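Local coordinates for uncharacterized protein (Magnetospirillum magneticum AMB-1, PDB 5MU5), which is a Maf glycosyltransferase that is involved in the formation of bacterial flagella, probably by glycosylating flagellin, at residues 378-383 with 534-539. Numbering follows the deposited sequence.
Sequences FSPGIE and EELFHD
Phe-378, at the end of helix 373-378, meets Phe-537 of helix 534-541 through one corner of the Phe-378 ring: Phe-378 CE1 lies 3.9 Å from Phe-537 CD1 and equally far from Phe-537 CE1, so a single carbon rests against one bond of the partner ring. The two side chains lie side by side and point the same way, and the approach of the rings is oblique. Neither CB aims straight across the gap; in Phe-378 the ring swings beside the backbone N (chi1 -71°), whereas in Phe-537 CG runs anti to the backbone N (chi1 170°), and these torsions bring the end of each side chain nearer the other segment. Helix 242-257 borders the pair: Ser-252, Tyr-253 and Met-256 touch Phe-378, and Tyr-253 also meets the Phe-537 ring edge-to-face. Ser-379 leaves the helical conformation and turns its CB away from helix 534-541. Ser-379 OG accepts from Gly-381 N at 3.1 Å (N-H...O angle 159°), forming an ST turn that bends the chain around Pro-380, while the Ser-379 carbonyl O receives a hydrogen bond from Arg-540, a polar tie to the same helix. The contact joins a loop of the MptE-like region, between helices 373-378 and 393-404, to the short helix that follows edge strand 530-531 of the mixed sheet. At the turn, Pro-380 points its CB toward helix 534-541, and there Leu-536 CD1 sits 4.1 Å from Pro-380 CB in a purely apolar touch. Arg-530 from the edge strand packs on both residues, and Phe-368 lies against Pro-380 as well as Phe-378. Beyond Pro-380 the chain departs from helix 534-541 through Gly-381 into the 3-10 turn that begins at Ile-382.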
ATOM      1  N   PHE A 378     -18.920  -5.465   4.724  1.00 47.41           N
ATOM      2  CA  PHE A 378     -20.021  -4.545   5.025  1.00 45.29           C
ATOM      3  C   PHE A 378     -20.340  -3.414   4.044  1.00 44.52           C
ATOM      4  O   PHE A 378     -21.416  -2.819   4.138  1.00 47.45           O
ATOM      5  CB  PHE A 378     -19.793  -3.930   6.407  1.00 44.87           C
ATOM      6  CG  PHE A 378     -19.996  -4.889   7.536  1.00 43.69           C
ATOM      7  CD1 PHE A 378     -21.251  -5.398   7.800  1.00 44.28           C
ATOM      8  CD2 PHE A 378     -18.945  -5.248   8.360  1.00 44.53           C
ATOM      9  CE1 PHE A 378     -21.452  -6.279   8.846  1.00 44.54           C
ATOM     10  CE2 PHE A 378     -19.140  -6.131   9.408  1.00 44.45           C
ATOM     11  CZ  PHE A 378     -20.394  -6.648   9.648  1.00 45.27           C
ATOM     12  N   SER A 379     -19.426  -3.072   3.146  1.00 43.59           N
ATOM     13  CA  SER A 379     -19.698  -1.997   2.193  1.00 43.28           C
ATOM     14  C   SER A 379     -20.831  -2.375   1.272  1.00 43.78           C
ATOM     15  O   SER A 379     -20.829  -3.470   0.733  1.00 43.26           O
ATOM     16  CB  SER A 379     -18.493  -1.689   1.330  1.00 43.35           C
ATOM     17  OG  SER A 379     -18.770  -0.609   0.458  1.00 47.14           O
ATOM     18  N   PRO A 380     -21.809  -1.477   1.107  1.00 44.04           N
ATOM     19  CA  PRO A 380     -22.851  -1.725   0.137  1.00 47.41           C
ATOM     20  C   PRO A 380     -22.468  -1.213  -1.245  1.00 47.65           C
ATOM     21  O   PRO A 380     -23.290  -1.253  -2.135  1.00 54.03           O
ATOM     22  CB  PRO A 380     -24.057  -0.951   0.701  1.00 47.25           C
ATOM     23  CG  PRO A 380     -23.461   0.145   1.507  1.00 46.89           C
ATOM     24  CD  PRO A 380     -22.069  -0.268   1.909  1.00 45.23           C
ATOM     25  N   GLY A 381     -21.244  -0.729  -1.427  1.00 48.51           N
ATOM     26  CA  GLY A 381     -20.784  -0.277  -2.732  1.00 47.57           C
ATOM     27  C   GLY A 381     -19.769   0.853  -2.692  1.00 51.16           C
ATOM     28  O   GLY A 381     -19.638   1.586  -1.703  1.00 51.79           O
ATOM     29  N   ILE A 382     -19.081   1.015  -3.812  1.00 52.23           N
ATOM     30  CA  ILE A 382     -18.031   2.003  -3.949  1.00 53.44           C
ATOM     31  C   ILE A 382     -18.519   3.440  -3.743  1.00 49.51           C
ATOM     32  O   ILE A 382     -17.786   4.270  -3.208  1.00 46.06           O
ATOM     33  CB  ILE A 382     -17.307   1.838  -5.312  1.00 58.95           C
ATOM     34  CG1 ILE A 382     -16.007   2.644  -5.356  1.00 60.88           C
ATOM     35  CG2 ILE A 382     -18.217   2.212  -6.478  1.00 60.99           C
ATOM     36  CD1 ILE A 382     -14.928   2.143  -4.414  1.00 62.86           C
ATOM     37  N   GLU A 383     -19.759   3.725  -4.128  1.00 48.94           N
ATOM     38  CA  GLU A 383     -20.329   5.074  -3.942  1.00 49.08           C
ATOM     39  C   GLU A 383     -20.482   5.536  -2.476  1.00 46.90           C
ATOM     40  O   GLU A 383     -20.792   6.699  -2.228  1.00 45.57           O
ATOM     41  CB  GLU A 383     -21.672   5.227  -4.687  1.00 51.62           C
ATOM     42  CG  GLU A 383     -22.849   4.407  -4.171  1.00 54.00           C
ATOM     43  CD  GLU A 383     -23.019   3.071  -4.877  1.00 60.82           C
ATOM     44  OE1 GLU A 383     -22.041   2.277  -4.965  1.00 64.14           O
ATOM     45  OE2 GLU A 383     -24.153   2.805  -5.343  1.00 63.83           O
ATOM     46  N   GLU A 534     -31.372  -2.395  10.009  1.00 72.41           N
ATOM     47  CA  GLU A 534     -30.891  -3.742  10.229  1.00 69.60           C
ATOM     48  C   GLU A 534     -30.948  -4.482   8.921  1.00 66.62           C
ATOM     49  O   GLU A 534     -30.280  -5.495   8.767  1.00 62.23           O
ATOM     50  CB  GLU A 534     -31.763  -4.480  11.225  1.00 73.32           C
ATOM     51  CG  GLU A 534     -31.646  -3.962  12.636  1.00 76.68           C
ATOM     52  CD  GLU A 534     -32.685  -4.573  13.551  1.00 80.09           C
ATOM     53  OE1 GLU A 534     -32.857  -5.814  13.527  1.00 84.53           O
ATOM     54  OE2 GLU A 534     -33.319  -3.802  14.302  1.00 84.69           O
ATOM     55  N   GLU A 535     -31.776  -3.996   7.993  1.00 66.77           N
ATOM     56  CA  GLU A 535     -31.886  -4.599   6.670  1.00 70.02           C
ATOM     57  C   GLU A 535     -30.492  -4.642   6.055  1.00 65.80           C
ATOM     58  O   GLU A 535     -30.055  -5.674   5.541  1.00 62.18           O
ATOM     59  CB  GLU A 535     -32.818  -3.800   5.739  1.00 76.36           C
ATOM     60  CG  GLU A 535     -34.302  -3.781   6.103  1.00 84.04           C
ATOM     61  CD  GLU A 535     -34.678  -2.779   7.192  1.00 90.20           C
ATOM     62  OE1 GLU A 535     -33.830  -1.966   7.634  1.00 90.17           O
ATOM     63  OE2 GLU A 535     -35.855  -2.801   7.611  1.00 98.32           O
ATOM     64  N   LEU A 536     -29.787  -3.514   6.123  1.00 62.56           N
ATOM     65  CA  LEU A 536     -28.459  -3.430   5.541  1.00 60.16           C
ATOM     66  C   LEU A 536     -27.519  -4.401   6.226  1.00 55.87           C
ATOM     67  O   LEU A 536     -26.816  -5.164   5.561  1.00 56.19           O
ATOM     68  CB  LEU A 536     -27.896  -2.017   5.628  1.00 61.34           C
ATOM     69  CG  LEU A 536     -26.502  -1.887   5.026  1.00 62.68           C
ATOM     70  CD1 LEU A 536     -26.436  -2.475   3.617  1.00 61.95           C
ATOM     71  CD2 LEU A 536     -26.072  -0.422   5.043  1.00 65.02           C
ATOM     72  N   PHE A 537     -27.523  -4.394   7.553  1.00 50.69           N
ATOM     73  CA  PHE A 537     -26.679  -5.321   8.271  1.00 50.06           C
ATOM     74  C   PHE A 537     -26.897  -6.775   7.823  1.00 49.69           C
ATOM     75  O   PHE A 537     -25.941  -7.475   7.523  1.00 51.11           O
ATOM     76  CB  PHE A 537     -26.857  -5.190   9.786  1.00 47.91           C
ATOM     77  CG  PHE A 537     -26.181  -6.279  10.553  1.00 47.50           C
ATOM     78  CD1 PHE A 537     -24.819  -6.219  10.820  1.00 45.73           C
ATOM     79  CD2 PHE A 537     -26.899  -7.398  10.968  1.00 48.23           C
ATOM     80  CE1 PHE A 537     -24.188  -7.246  11.501  1.00 45.45           C
ATOM     81  CE2 PHE A 537     -26.274  -8.428  11.650  1.00 48.11           C
ATOM     82  CZ  PHE A 537     -24.914  -8.350  11.916  1.00 48.10           C
ATOM     83  N   HIS A 538     -28.144  -7.224   7.789  1.00 50.00           N
ATOM     84  CA  HIS A 538     -28.434  -8.612   7.447  1.00 52.89           C
ATOM     85  C   HIS A 538     -28.091  -8.938   6.006  1.00 54.44           C
ATOM     86  O   HIS A 538     -27.594 -10.022   5.719  1.00 54.69           O
ATOM     87  CB  HIS A 538     -29.893  -8.968   7.730  1.00 53.31           C
ATOM     88  CG  HIS A 538     -30.209  -9.044   9.184  1.00 55.07           C
ATOM     89  ND1 HIS A 538     -29.577  -9.927  10.033  1.00 57.03           N
ATOM     90  CD2 HIS A 538     -31.093  -8.354   9.943  1.00 55.63           C
ATOM     91  CE1 HIS A 538     -30.060  -9.777  11.255  1.00 58.00           C
ATOM     92  NE2 HIS A 538     -30.979  -8.828  11.228  1.00 56.08           N
ATOM     93  N   ASP A 539     -28.375  -8.006   5.107  1.00 58.22           N
ATOM     94  CA  ASP A 539     -28.016  -8.166   3.712  1.00 61.89           C
ATOM     95  C   ASP A 539     -26.525  -8.468   3.585  1.00 62.30           C
ATOM     96  O   ASP A 539     -26.141  -9.425   2.913  1.00 69.49           O
ATOM     97  CB  ASP A 539     -28.351  -6.901   2.927  1.00 66.81           C
ATOM     98  CG  ASP A 539     -27.961  -7.010   1.474  1.00 70.28           C
ATOM     99  OD1 ASP A 539     -28.501  -7.896   0.773  1.00 76.51           O
ATOM    100  OD2 ASP A 539     -27.107  -6.215   1.039  1.00 73.88           O
TER